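Local coordinates for alpha-glucosidase (Pseudoalteromonas sp. K8, PDB 5HQA), which hydrolyses alpha-glucosidic bonds as a calcium-containing glycoside hydrolase of family 97 whose activity is raised by chloride, at residues A[66-71]-A[245-250]; A[163-168]-A[203-208]; A[258-263]-A[425-430]; A[301-306]-A[542-547]; A[518-523]-A[548-553]. All coordinates share one frame; numbering follows the deposited sequence.

In the fold
Contact 1 closes the first long loop: residues 66-71, leaving strand 53-67, meet helix 245-248, late in the N-terminal domain's sequence. Contact 2 sits wholly within that loop and joins two places in the other N-terminal sheet. Once contact 1 has closed, contact 3 opens just before the first barrel strand, 264-269, and runs on to the end of helix 413-428. Contact 4 starts inside it and ends beyond it, at helix 541-549, so the two cross. Contact 5 crosses contact 4 in turn, and both use helix 541-549. Contacts 1, 3 and 5 also touch where Trp70, Pro263 and Asp553 gather, which brings the N-terminal domain against the barrel.

Contact 1: residues A[66-71]-A[245-250]; sequences WQQPWG and IILNLN
Trp66 meets Asn248 through a nearly straight hydrogen bond, NE1 to OD1 at 2.9 Å with an N-H...O angle of 178°. The oxygen lies in the indole plane and takes the donor close to its C=O axis, while the amide itself is turned 70° from the ring. Further along the same indole edge, CZ2 rests 4.0 Å from Leu247 CB. Leu247 also sends CD1 to within 3.5 Å of Gln68 OE1, a van der Waals touch of a methyl on the amide oxygen; the polar hold on Gln68 is at NE2, by Arg73 O and Glu72 OE1. The Trp66 torsion, with CG between backbone N and carbonyl carbon (chi1 54°), swings the indole out from strand 53-67 toward the helix. In the second shell, Asn248 ND2 is fixed by Val77 O on the neighbouring strand 75-89. Arg446 makes a cation-pi contact with Trp66 and gives NH1 to Leu247 O. A leucine in place of Trp66 is likely to leave Asn248 OD1 without this donor and to take the aromatic partner from Arg446. With both ends of its amide bonded, Asn248 cannot readily flip, and it pins the short helix to the edge of the N-terminal sheet.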
# COMPACT_ATOMS: atom_id res chain seq x y z
N TRP A 66 -7.62 15.13 -13.39
CA TRP A 66 -8.14 15.59 -12.11
C TRP A 66 -6.98 15.83 -11.16
O TRP A 66 -5.85 15.38 -11.39
CB TRP A 66 -9.16 14.59 -11.53
CG TRP A 66 -8.64 13.17 -11.39
CD1 TRP A 66 -8.54 12.23 -12.38
CD2 TRP A 66 -8.17 12.54 -10.19
NE1 TRP A 66 -8.03 11.05 -11.87
CE2 TRP A 66 -7.80 11.22 -10.52
CE3 TRP A 66 -8.03 12.97 -8.86
CZ2 TRP A 66 -7.30 10.32 -9.57
CZ3 TRP A 66 -7.53 12.07 -7.92
CH2 TRP A 66 -7.17 10.76 -8.28
N GLN A 67 -7.25 16.56 -10.08
CA GLN A 67 -6.21 16.98 -9.15
C GLN A 67 -6.36 16.25 -7.82
O GLN A 67 -7.47 16.15 -7.27
CB GLN A 67 -6.24 18.49 -8.93
CG GLN A 67 -5.22 18.94 -7.89
CD GLN A 67 -4.70 20.35 -8.12
OE1 GLN A 67 -4.29 20.70 -9.23
NE2 GLN A 67 -4.72 21.17 -7.07
N GLN A 68 -5.24 15.72 -7.29
CA GLN A 68 -5.27 15.07 -5.98
C GLN A 68 -5.10 16.10 -4.87
O GLN A 68 -4.34 17.06 -5.02
CB GLN A 68 -4.16 14.04 -5.85
CG GLN A 68 -4.12 13.00 -6.94
CD GLN A 68 -3.55 11.71 -6.42
OE1 GLN A 68 -4.23 10.98 -5.71
NE2 GLN A 68 -2.28 11.44 -6.74
N PRO A 69 -5.77 15.92 -3.73
CA PRO A 69 -5.48 16.81 -2.59
C PRO A 69 -4.08 16.60 -2.05
O PRO A 69 -3.45 17.56 -1.60
CB PRO A 69 -6.55 16.41 -1.56
CG PRO A 69 -6.88 14.98 -1.90
CD PRO A 69 -6.79 14.90 -3.42
N TRP A 70 -3.59 15.37 -2.08
CA TRP A 70 -2.23 14.99 -1.72
C TRP A 70 -1.95 13.73 -2.51
O TRP A 70 -2.87 13.04 -2.95
CB TRP A 70 -2.08 14.73 -0.22
CG TRP A 70 -3.08 13.73 0.30
CD1 TRP A 70 -4.29 14.01 0.87
CD2 TRP A 70 -2.97 12.30 0.29
NE1 TRP A 70 -4.93 12.85 1.22
CE2 TRP A 70 -4.14 11.78 0.87
CE3 TRP A 70 -1.99 11.41 -0.15
CZ2 TRP A 70 -4.36 10.41 1.03
CZ3 TRP A 70 -2.21 10.05 0.00
CH2 TRP A 70 -3.39 9.56 0.59
N GLY A 71 -0.68 13.41 -2.68
CA GLY A 71 -0.37 12.20 -3.42
C GLY A 71 1.06 12.18 -3.93
O GLY A 71 1.90 13.01 -3.55
N ILE A 245 -3.60 3.71 -12.89
CA ILE A 245 -4.84 2.99 -13.19
C ILE A 245 -5.64 2.72 -11.91
O ILE A 245 -6.87 2.83 -11.91
CB ILE A 245 -4.53 1.71 -13.98
CG1 ILE A 245 -5.83 1.07 -14.48
CG2 ILE A 245 -3.72 0.71 -13.14
CD1 ILE A 245 -5.58 -0.07 -15.43
N ILE A 246 -4.97 2.40 -10.80
CA ILE A 246 -5.71 2.09 -9.58
C ILE A 246 -6.51 3.30 -9.11
O ILE A 246 -7.71 3.21 -8.84
CB ILE A 246 -4.77 1.58 -8.47
CG1 ILE A 246 -4.06 0.28 -8.90
CG2 ILE A 246 -5.56 1.34 -7.18
CD1 ILE A 246 -5.02 -0.84 -9.32
N LEU A 247 -5.86 4.47 -9.03
CA LEU A 247 -6.59 5.67 -8.65
C LEU A 247 -7.69 6.00 -9.65
O LEU A 247 -8.80 6.40 -9.26
CB LEU A 247 -5.64 6.86 -8.54
CG LEU A 247 -4.71 6.91 -7.33
CD1 LEU A 247 -3.73 8.06 -7.51
CD2 LEU A 247 -5.51 7.08 -6.04
N ASN A 248 -7.41 5.86 -10.95
CA ASN A 248 -8.38 6.25 -11.96
C ASN A 248 -9.64 5.40 -11.93
O ASN A 248 -10.68 5.84 -12.43
CB ASN A 248 -7.75 6.19 -13.35
CG ASN A 248 -7.07 7.49 -13.74
OD1 ASN A 248 -7.52 8.56 -13.34
ND2 ASN A 248 -5.98 7.39 -14.49
N LEU A 249 -9.57 4.21 -11.35
CA LEU A 249 -10.74 3.35 -11.29
C LEU A 249 -11.58 3.58 -10.05
O LEU A 249 -12.63 2.95 -9.90
CB LEU A 249 -10.32 1.89 -11.39
CG LEU A 249 -9.78 1.51 -12.77
CD1 LEU A 249 -9.33 0.07 -12.75
CD2 LEU A 249 -10.85 1.72 -13.86
N ASN A 250 -11.17 4.47 -9.15
CA ASN A 250 -11.94 4.77 -7.96
C ASN A 250 -12.84 5.98 -8.15
O ASN A 250 -12.60 6.83 -9.02
CB ASN A 250 -11.01 4.98 -6.77
CG ASN A 250 -10.60 3.68 -6.13
OD1 ASN A 250 -11.23 3.22 -5.18
ND2 ASN A 250 -9.57 3.04 -6.70

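Contact 2: residues A[163-168]-A[203-208]; sequences NDAALV and GVFQAD
Phe205 points the edge of its ring at the backbone of Ala165, with CE2 3.4 Å from Ala165 O and the oxygen near the ring plane. This suits the pair electrostatically, since the slightly positive ring hydrogens, rather than the electron-rich face, are turned to the oxygen. The methyl of Ala165 adds a looser touch, its CB 4.4 Å from Phe205 CE2. The same carbonyl is held by a true hydrogen bond from Gln199 NE2. Gln199 uses its OE1 to accept from Gly203 N, so one side chain spans both segments. Phe172 meets the Phe205 ring with planes about 55° apart.

Segments 163-168 and 203-208 run almost in the same direction, 6° apart, yet they are not paired with each other. Strand 195-199 lies antiparallel to both and joins strand 167-168 to strand 204-209 in one sheet of the N-terminal domain, which belongs to the galactose mutarotase-like superfamily. Gly203, with a positive phi of 79°, belongs to the turn of the hairpin formed by strands 195-199 and 204-209.

Beyond Phe205, Leu167 and Asp208 cross at about a right angle. With its CG opposite the backbone N (chi1 -172°), Leu167 carries CD1 to 3.8 Å from Asp208 OD2. The charge of that carboxylate is met by others: Arg148 NH1 forms a salt bridge to OD1, and Asn198 ND2 bonds OD2.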
# COMPACT_ATOMS: atom_id res chain seq x y z
N ASN A 163 4.25 -21.05 -12.74
CA ASN A 163 3.42 -22.21 -12.46
C ASN A 163 3.55 -22.70 -11.03
O ASN A 163 2.76 -23.57 -10.63
CB ASN A 163 3.76 -23.34 -13.43
CG ASN A 163 3.19 -23.12 -14.81
OD1 ASN A 163 2.27 -22.32 -14.99
ND2 ASN A 163 3.72 -23.82 -15.78
N ASP A 164 4.49 -22.17 -10.24
CA ASP A 164 4.62 -22.55 -8.84
C ASP A 164 3.86 -21.64 -7.89
O ASP A 164 3.87 -21.89 -6.68
CB ASP A 164 6.09 -22.57 -8.41
CG ASP A 164 6.91 -23.56 -9.19
OD1 ASP A 164 8.15 -23.42 -9.18
OD2 ASP A 164 6.32 -24.46 -9.82
N ALA A 165 3.22 -20.58 -8.40
CA ALA A 165 2.50 -19.62 -7.56
C ALA A 165 1.08 -20.14 -7.37
O ALA A 165 0.18 -19.85 -8.16
CB ALA A 165 2.50 -18.23 -8.19
N ALA A 166 0.87 -20.93 -6.30
CA ALA A 166 -0.37 -21.70 -6.18
C ALA A 166 -1.54 -20.85 -5.69
O ALA A 166 -2.66 -20.97 -6.21
CB ALA A 166 -0.16 -22.90 -5.26
N LEU A 167 -1.31 -19.99 -4.70
CA LEU A 167 -2.40 -19.26 -4.06
C LEU A 167 -1.79 -17.98 -3.52
O LEU A 167 -1.00 -18.03 -2.57
CB LEU A 167 -3.04 -20.09 -2.94
CG LEU A 167 -4.31 -19.52 -2.31
CD1 LEU A 167 -5.46 -19.59 -3.34
CD2 LEU A 167 -4.66 -20.28 -1.00
N VAL A 168 -2.12 -16.84 -4.13
CA VAL A 168 -1.31 -15.63 -3.96
C VAL A 168 -2.20 -14.42 -3.69
O VAL A 168 -3.35 -14.35 -4.13
CB VAL A 168 -0.42 -15.38 -5.20
CG1 VAL A 168 0.49 -16.59 -5.45
CG2 VAL A 168 -1.27 -15.08 -6.43
N GLY A 203 -1.27 -21.97 -15.26
CA GLY A 203 -1.39 -20.61 -15.76
C GLY A 203 -2.77 -19.99 -15.64
O GLY A 203 -2.92 -18.80 -15.96
N VAL A 204 -3.78 -20.73 -15.21
CA VAL A 204 -5.15 -20.22 -15.13
C VAL A 204 -5.40 -19.78 -13.70
O VAL A 204 -5.68 -20.61 -12.82
CB VAL A 204 -6.18 -21.26 -15.58
CG1 VAL A 204 -7.58 -20.65 -15.54
CG2 VAL A 204 -5.84 -21.79 -16.98
N PHE A 205 -5.31 -18.48 -13.44
CA PHE A 205 -5.54 -17.95 -12.10
C PHE A 205 -7.02 -17.60 -11.94
O PHE A 205 -7.53 -16.72 -12.65
CB PHE A 205 -4.63 -16.76 -11.83
CG PHE A 205 -3.19 -17.14 -11.76
CD1 PHE A 205 -2.41 -17.19 -12.91
CD2 PHE A 205 -2.63 -17.52 -10.55
CE1 PHE A 205 -1.08 -17.58 -12.84
CE2 PHE A 205 -1.29 -17.91 -10.47
CZ PHE A 205 -0.51 -17.94 -11.62
N GLN A 206 -7.70 -18.29 -11.04
CA GLN A 206 -9.12 -18.06 -10.81
C GLN A 206 -9.31 -17.18 -9.59
O GLN A 206 -8.60 -17.34 -8.58
CB GLN A 206 -9.85 -19.39 -10.63
CG GLN A 206 -11.37 -19.30 -10.63
CD GLN A 206 -11.97 -20.67 -10.33
OE1 GLN A 206 -11.61 -21.31 -9.34
NE2 GLN A 206 -12.87 -21.12 -11.19
N ALA A 207 -10.24 -16.23 -9.68
CA ALA A 207 -10.62 -15.43 -8.52
C ALA A 207 -11.05 -16.34 -7.38
O ALA A 207 -11.85 -17.27 -7.57
CB ALA A 207 -11.75 -14.46 -8.87
N ASP A 208 -10.51 -16.09 -6.19
CA ASP A 208 -10.79 -16.88 -5.00
C ASP A 208 -11.17 -15.87 -3.92
O ASP A 208 -10.30 -15.23 -3.33
CB ASP A 208 -9.57 -17.72 -4.62
CG ASP A 208 -9.83 -18.69 -3.48
OD1 ASP A 208 -10.58 -18.33 -2.55
OD2 ASP A 208 -9.26 -19.80 -3.52

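Contact 3: residues A[258-263]-A[425-430]; sequences VSWVKP and LAAKHK. With FMT (formic acid), chain L.
Trp260 is the third residue of a type I turn running from Val258 to Val261, closed by Val261 N to Val258 O, and it faces Lys430, whose positive phi of 54° ends helix 413-428 in a Schellman motif. The indole stands with its flat side to the helix end. Lys430 CA lies over the six-membered ring, 3.6 Å from its centroid, a CH-pi contact; beyond it the lysine chain runs across the same face. A bend at its last torsion leaves NZ 4.2 Å from the centroid of the five-membered ring, an off-centre cation-pi contact 32° from the normal. Val261 CG2 lies over the opposite face, toward its rim. Ala427 comes in obliquely, its CA 3.9 Å from Trp260 CH2. At the indole edge NE1 gives a hydrogen bond of 3.1 Å to O2 of a formic acid molecule, probably from the crystallisation liquor; Trp260 NE1 also makes a weak bond to Asp257 O. Asn450 packs on both Trp260 and Ala427. The turn leads into barrel strand 264-269, and the helix end leads into strand 432-435, whose Ser432 touches Trp260. An aromatic residue thus clasps the junction between helix and strand in a beta/alpha barrel, the fold of the TIM-barrel superfamily.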
# COMPACT_ATOMS: atom_id res chain seq x y z
N VAL A 258 -10.78 18.57 2.17
CA VAL A 258 -9.96 17.69 2.98
C VAL A 258 -8.62 18.36 3.27
O VAL A 258 -7.59 17.69 3.45
CB VAL A 258 -9.77 16.31 2.32
CG1 VAL A 258 -11.10 15.56 2.29
CG2 VAL A 258 -9.24 16.46 0.91
N SER A 259 -8.63 19.69 3.36
CA SER A 259 -7.42 20.41 3.72
C SER A 259 -6.95 20.08 5.13
O SER A 259 -5.80 20.37 5.48
CB SER A 259 -7.65 21.92 3.58
OG SER A 259 -8.71 22.35 4.42
N TRP A 260 -7.80 19.45 5.95
CA TRP A 260 -7.42 19.02 7.29
C TRP A 260 -6.59 17.74 7.30
O TRP A 260 -6.14 17.32 8.38
CB TRP A 260 -8.67 18.82 8.15
CG TRP A 260 -9.75 17.98 7.50
CD1 TRP A 260 -10.79 18.43 6.73
CD2 TRP A 260 -9.90 16.55 7.58
NE1 TRP A 260 -11.57 17.37 6.33
CE2 TRP A 260 -11.05 16.21 6.84
CE3 TRP A 260 -9.17 15.54 8.21
CZ2 TRP A 260 -11.49 14.89 6.71
CZ3 TRP A 260 -9.60 14.23 8.07
CH2 TRP A 260 -10.75 13.92 7.33
N VAL A 261 -6.41 17.10 6.15
CA VAL A 261 -5.49 15.98 6.01
C VAL A 261 -4.12 16.55 5.65
O VAL A 261 -3.97 17.22 4.62
CB VAL A 261 -5.98 15.00 4.93
CG1 VAL A 261 -5.00 13.86 4.79
CG2 VAL A 261 -7.37 14.48 5.26
N LYS A 262 -3.13 16.30 6.50
CA LYS A 262 -1.82 16.96 6.41
C LYS A 262 -0.71 15.94 6.19
O LYS A 262 -0.30 15.25 7.15
CB LYS A 262 -1.52 17.76 7.68
CG LYS A 262 -2.55 18.83 8.04
CD LYS A 262 -2.66 19.92 6.98
CE LYS A 262 -3.13 21.25 7.58
NZ LYS A 262 -3.96 21.02 8.81
N PRO A 263 -0.18 15.81 4.98
CA PRO A 263 1.03 15.00 4.79
C PRO A 263 2.18 15.57 5.61
O PRO A 263 2.26 16.78 5.82
CB PRO A 263 1.31 15.12 3.29
CG PRO A 263 -0.00 15.54 2.68
CD PRO A 263 -0.65 16.41 3.72
N LEU A 425 -16.02 7.12 9.97
CA LEU A 425 -16.26 7.72 11.28
C LEU A 425 -15.12 8.66 11.67
O LEU A 425 -15.36 9.75 12.19
CB LEU A 425 -16.46 6.63 12.34
CG LEU A 425 -16.81 7.14 13.74
CD1 LEU A 425 -18.08 7.96 13.69
CD2 LEU A 425 -16.96 5.98 14.70
N ALA A 426 -13.88 8.25 11.41
CA ALA A 426 -12.74 9.13 11.67
C ALA A 426 -12.87 10.44 10.91
O ALA A 426 -12.57 11.51 11.45
CB ALA A 426 -11.43 8.42 11.31
N ALA A 427 -13.33 10.38 9.66
CA ALA A 427 -13.46 11.59 8.86
C ALA A 427 -14.45 12.57 9.47
O ALA A 427 -14.26 13.79 9.35
CB ALA A 427 -13.88 11.24 7.43
N LYS A 428 -15.50 12.08 10.13
CA LYS A 428 -16.42 12.99 10.81
C LYS A 428 -15.74 13.76 11.94
O LYS A 428 -16.26 14.80 12.35
CB LYS A 428 -17.62 12.24 11.35
CG LYS A 428 -18.51 11.63 10.29
CD LYS A 428 -19.69 10.91 10.91
CE LYS A 428 -20.70 10.47 9.85
NZ LYS A 428 -20.07 9.64 8.78
N HIS A 429 -14.62 13.26 12.46
CA HIS A 429 -13.85 13.93 13.50
C HIS A 429 -12.62 14.65 12.94
O HIS A 429 -11.78 15.10 13.72
CB HIS A 429 -13.42 12.91 14.56
CG HIS A 429 -14.57 12.24 15.24
ND1 HIS A 429 -15.23 11.17 14.68
CD2 HIS A 429 -15.19 12.50 16.41
CE1 HIS A 429 -16.21 10.79 15.49
NE2 HIS A 429 -16.20 11.58 16.55
N LYS A 430 -12.52 14.76 11.62
CA LYS A 430 -11.34 15.30 10.94
C LYS A 430 -10.07 14.56 11.36
O LYS A 430 -9.02 15.16 11.60
CB LYS A 430 -11.21 16.81 11.14
CG LYS A 430 -12.34 17.57 10.43
CD LYS A 430 -12.19 19.09 10.55
CE LYS A 430 -13.38 19.82 9.92
NZ LYS A 430 -13.94 19.05 8.78
C FMT L . -15.21 16.60 6.04
O1 FMT L . -15.41 15.62 6.77
O2 FMT L . -14.33 16.64 5.18

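Contact 4: residues A[301-306]-A[542-547]; sequences AKYGFD and DAFQFI
Ile547, which touches Phe305 across this contact, gives its carbonyl O to Lys265 NZ, and that ammonium is also bonded by Val550 O and, weakly, by Gln548 O. The lysine, on strand 264-269, thus binds carbonyls near the end of helix 541-549, and its side chain packs on Phe305. The rest is apolar. Phe544 turns an edge toward the face of Tyr303 in an offset edge-to-face pair, planes 62° apart, its CE2 3.9 Å from Tyr303 CG. Its neighbouring CZ meets Phe305 CE1 at 3.5 Å, where the two rings come from opposite directions and touch rim to rim, their planes only 18° apart. Ile547 CG2 lies 4.0 Å from Phe305 CZ, near the plane of that ring. With CG opposite its own backbone N (chi1 -169°), Phe544 reaches out from the helix between Tyr303 and Phe305, while Tyr537 stacks on it. Trimming Phe544 to an alanine would probably open a gap between Tyr303 and Phe305 and leave Tyr537 without its stacking partner. Gly304, at positive phi, is the first residue after helix 290-303 and separates the two aromatics. The cluster relies on ring edges and shape rather than polar bonds to hold helix 541-549 against the end of helix 290-303.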
# COMPACT_ATOMS: atom_id res chain seq x y z
N ALA A 301 9.70 19.19 17.62
CA ALA A 301 9.61 20.62 17.38
C ALA A 301 10.94 21.18 16.90
O ALA A 301 10.98 22.05 16.01
CB ALA A 301 9.16 21.34 18.66
N LYS A 302 12.05 20.70 17.46
CA LYS A 302 13.35 21.25 17.09
C LYS A 302 13.77 20.83 15.68
O LYS A 302 14.41 21.61 14.97
CB LYS A 302 14.40 20.82 18.12
CG LYS A 302 15.81 21.30 17.81
CD LYS A 302 16.76 21.03 18.97
CE LYS A 302 18.15 21.58 18.67
NZ LYS A 302 19.01 21.56 19.88
N TYR A 303 13.41 19.62 15.25
CA TYR A 303 13.96 19.06 14.02
C TYR A 303 12.94 18.97 12.89
O TYR A 303 13.26 18.41 11.84
CB TYR A 303 14.60 17.71 14.31
CG TYR A 303 15.85 17.88 15.14
CD1 TYR A 303 17.01 18.40 14.57
CD2 TYR A 303 15.87 17.59 16.50
CE1 TYR A 303 18.16 18.58 15.32
CE2 TYR A 303 17.02 17.78 17.26
CZ TYR A 303 18.16 18.28 16.66
OH TYR A 303 19.31 18.47 17.40
N GLY A 304 11.74 19.50 13.07
CA GLY A 304 10.82 19.65 11.96
C GLY A 304 9.89 18.48 11.69
O GLY A 304 9.59 18.19 10.53
N PHE A 305 9.41 17.82 12.74
CA PHE A 305 8.46 16.73 12.60
C PHE A 305 7.09 17.16 13.11
O PHE A 305 6.99 17.89 14.09
CB PHE A 305 8.96 15.48 13.33
CG PHE A 305 10.21 14.92 12.72
CD1 PHE A 305 11.45 15.38 13.10
CD2 PHE A 305 10.13 13.97 11.71
CE1 PHE A 305 12.61 14.89 12.52
CE2 PHE A 305 11.29 13.47 11.12
CZ PHE A 305 12.52 13.93 11.52
N ASP A 306 6.04 16.72 12.41
CA ASP A 306 4.69 17.22 12.66
C ASP A 306 4.03 16.57 13.87
O ASP A 306 3.15 17.19 14.49
CB ASP A 306 3.80 16.98 11.44
CG ASP A 306 4.20 17.82 10.25
OD1 ASP A 306 4.87 18.85 10.44
OD2 ASP A 306 3.81 17.46 9.12
N ASP A 542 24.62 14.96 10.05
CA ASP A 542 24.75 15.25 8.62
C ASP A 542 23.82 14.36 7.80
O ASP A 542 23.13 14.84 6.89
CB ASP A 542 26.20 15.07 8.17
CG ASP A 542 27.12 16.14 8.75
OD1 ASP A 542 26.69 17.31 8.91
OD2 ASP A 542 28.29 15.81 9.06
N ALA A 543 23.80 13.06 8.11
CA ALA A 543 22.86 12.17 7.45
C ALA A 543 21.43 12.54 7.78
O ALA A 543 20.54 12.48 6.91
CB ALA A 543 23.14 10.72 7.86
N PHE A 544 21.18 12.94 9.03
CA PHE A 544 19.83 13.29 9.45
C PHE A 544 19.27 14.47 8.67
O PHE A 544 18.05 14.60 8.53
CB PHE A 544 19.83 13.59 10.95
CG PHE A 544 18.46 13.70 11.57
CD1 PHE A 544 17.48 12.76 11.28
CD2 PHE A 544 18.17 14.71 12.48
CE1 PHE A 544 16.23 12.85 11.86
CE2 PHE A 544 16.92 14.80 13.07
CZ PHE A 544 15.95 13.88 12.75
N GLN A 545 20.15 15.32 8.13
CA GLN A 545 19.69 16.49 7.38
C GLN A 545 18.82 16.08 6.19
O GLN A 545 17.87 16.80 5.84
CB GLN A 545 20.88 17.32 6.91
CG GLN A 545 20.48 18.67 6.31
CD GLN A 545 19.83 19.59 7.32
OE1 GLN A 545 20.41 19.91 8.36
NE2 GLN A 545 18.61 20.01 7.02
N PHE A 546 19.11 14.94 5.55
CA PHE A 546 18.26 14.54 4.43
C PHE A 546 16.83 14.27 4.90
O PHE A 546 15.87 14.66 4.23
CB PHE A 546 18.79 13.31 3.71
CG PHE A 546 17.96 12.95 2.52
CD1 PHE A 546 18.07 13.68 1.34
CD2 PHE A 546 17.02 11.93 2.59
CE1 PHE A 546 17.28 13.38 0.23
CE2 PHE A 546 16.22 11.62 1.49
CZ PHE A 546 16.36 12.35 0.31
N ILE A 547 16.68 13.59 6.04
CA ILE A 547 15.34 13.31 6.55
C ILE A 547 14.64 14.60 6.94
O ILE A 547 13.43 14.76 6.72
CB ILE A 547 15.43 12.33 7.74
CG1 ILE A 547 16.07 11.02 7.29
CG2 ILE A 547 14.04 12.07 8.32
CD1 ILE A 547 16.18 9.96 8.41

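Contact 5: residues A[518-523]-A[548-553]; sequences ALYVVL and QDVPTD
Tyr520 receives Val550 at the root of its ring, where CG1 approaches obliquely, 4.1 Å from Tyr520 CD1 and nearer still to the tyrosine's CB, at 3.9 Å. The two side chains cross at about a right angle. Pro492 and Gln528 also pack on the tyrosine, and its hydroxyl bonds Met529 O on strand 527-529, which fixes the far end of the ring. Val550 has chi1 of 66°, which puts CG1 between its backbone N and carbonyl carbon and turns that methyl to the ring; the other methyl, CG2, lies 4.2 Å from Val521 CG2. Tyr586, from the C-terminal sheet, packs on both Val550 and Pro551.

The backbones are linked by a water, 2.7 Å from Tyr520 O and 2.8 Å from Pro551 O, though it may not donate to both at once. Helix 513-522 is kinked here, where the amides of Tyr520 and Val521 make no bond to the turn before. Val521 N instead reaches Ala518 O at 3.0 Å, and the same oxygen also takes Val522 N. On the other side helix 541-549 has just ended at Val550, and Thr552 OG1 goes on to bond Pro526 O.

Both helices belong to the barrel domain. Val550, just past the end of helix 541-549, packs its methyls on Tyr520 and Val521 of helix 513-522, so the direct contact between the segments is apolar and the water is their polar link.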
# COMPACT_ATOMS: atom_id res chain seq x y z
N ALA A 518 17.48 6.60 1.24
CA ALA A 518 16.82 6.46 -0.05
C ALA A 518 15.35 6.07 0.09
O ALA A 518 14.53 6.40 -0.77
CB ALA A 518 17.56 5.43 -0.90
N LEU A 519 14.99 5.36 1.17
CA LEU A 519 13.61 4.90 1.34
C LEU A 519 12.62 6.04 1.31
O LEU A 519 11.46 5.85 0.92
CB LEU A 519 13.46 4.14 2.65
CG LEU A 519 14.27 2.85 2.80
CD1 LEU A 519 13.98 2.19 4.14
CD2 LEU A 519 13.98 1.91 1.64
N TYR A 520 13.02 7.24 1.74
CA TYR A 520 12.09 8.36 1.80
C TYR A 520 11.64 8.81 0.42
O TYR A 520 10.61 9.49 0.30
CB TYR A 520 12.71 9.53 2.58
CG TYR A 520 12.77 9.23 4.06
CD1 TYR A 520 11.71 9.55 4.89
CD2 TYR A 520 13.86 8.57 4.60
CE1 TYR A 520 11.74 9.25 6.24
CE2 TYR A 520 13.90 8.26 5.95
CZ TYR A 520 12.84 8.60 6.76
OH TYR A 520 12.88 8.28 8.10
N VAL A 521 12.38 8.46 -0.63
CA VAL A 521 11.96 8.76 -1.98
C VAL A 521 11.51 7.51 -2.72
O VAL A 521 10.65 7.61 -3.60
CB VAL A 521 13.08 9.48 -2.76
CG1 VAL A 521 12.54 10.05 -4.09
CG2 VAL A 521 13.68 10.59 -1.91
N VAL A 522 12.02 6.33 -2.36
CA VAL A 522 11.64 5.12 -3.08
C VAL A 522 10.24 4.65 -2.68
O VAL A 522 9.45 4.25 -3.54
CB VAL A 522 12.69 4.02 -2.86
CG1 VAL A 522 12.16 2.68 -3.36
CG2 VAL A 522 13.98 4.38 -3.57
N LEU A 523 9.90 4.68 -1.39
CA LEU A 523 8.62 4.14 -0.92
C LEU A 523 7.68 5.29 -0.61
O LEU A 523 7.85 5.99 0.40
CB LEU A 523 8.81 3.26 0.31
CG LEU A 523 9.67 2.01 0.14
CD1 LEU A 523 9.78 1.28 1.48
CD2 LEU A 523 9.11 1.09 -0.94
N GLN A 548 15.38 15.55 7.51
CA GLN A 548 14.78 16.84 7.82
C GLN A 548 14.33 17.57 6.57
O GLN A 548 13.32 18.28 6.60
CB GLN A 548 15.78 17.71 8.58
CG GLN A 548 16.09 17.22 9.98
CD GLN A 548 17.14 18.09 10.62
OE1 GLN A 548 18.33 17.83 10.50
NE2 GLN A 548 16.71 19.15 11.29
N ASP A 549 15.06 17.41 5.46
CA ASP A 549 14.75 18.16 4.25
C ASP A 549 13.62 17.53 3.44
O ASP A 549 12.86 18.26 2.79
CB ASP A 549 15.99 18.28 3.36
CG ASP A 549 17.03 19.26 3.88
OD1 ASP A 549 16.77 19.98 4.88
OD2 ASP A 549 18.11 19.33 3.25
N VAL A 550 13.50 16.21 3.45
CA VAL A 550 12.74 15.55 2.39
C VAL A 550 11.24 15.76 2.60
O VAL A 550 10.74 15.62 3.73
CB VAL A 550 13.11 14.06 2.30
CG1 VAL A 550 12.68 13.27 3.56
CG2 VAL A 550 12.56 13.42 1.01
N PRO A 551 10.48 16.10 1.55
CA PRO A 551 9.03 16.20 1.67
C PRO A 551 8.38 14.82 1.57
O PRO A 551 9.05 13.81 1.35
CB PRO A 551 8.64 17.10 0.49
CG PRO A 551 9.72 16.87 -0.53
CD PRO A 551 10.98 16.56 0.25
N THR A 552 7.05 14.80 1.77
CA THR A 552 6.26 13.57 1.66
C THR A 552 5.09 13.75 0.70
O THR A 552 4.21 12.88 0.64
CB THR A 552 5.73 13.12 3.03
OG1 THR A 552 4.71 14.02 3.46
CG2 THR A 552 6.84 13.08 4.07
N ASP A 553 5.06 14.84 -0.05
CA ASP A 553 3.95 15.17 -0.92
C ASP A 553 4.53 15.72 -2.21
O ASP A 553 5.40 16.60 -2.17
CB ASP A 553 3.02 16.19 -0.24
CG ASP A 553 1.69 16.34 -0.95
OD1 ASP A 553 1.12 17.45 -0.87
OD2 ASP A 553 1.22 15.37 -1.58
O HOH W 1 8.83 11.05 1.50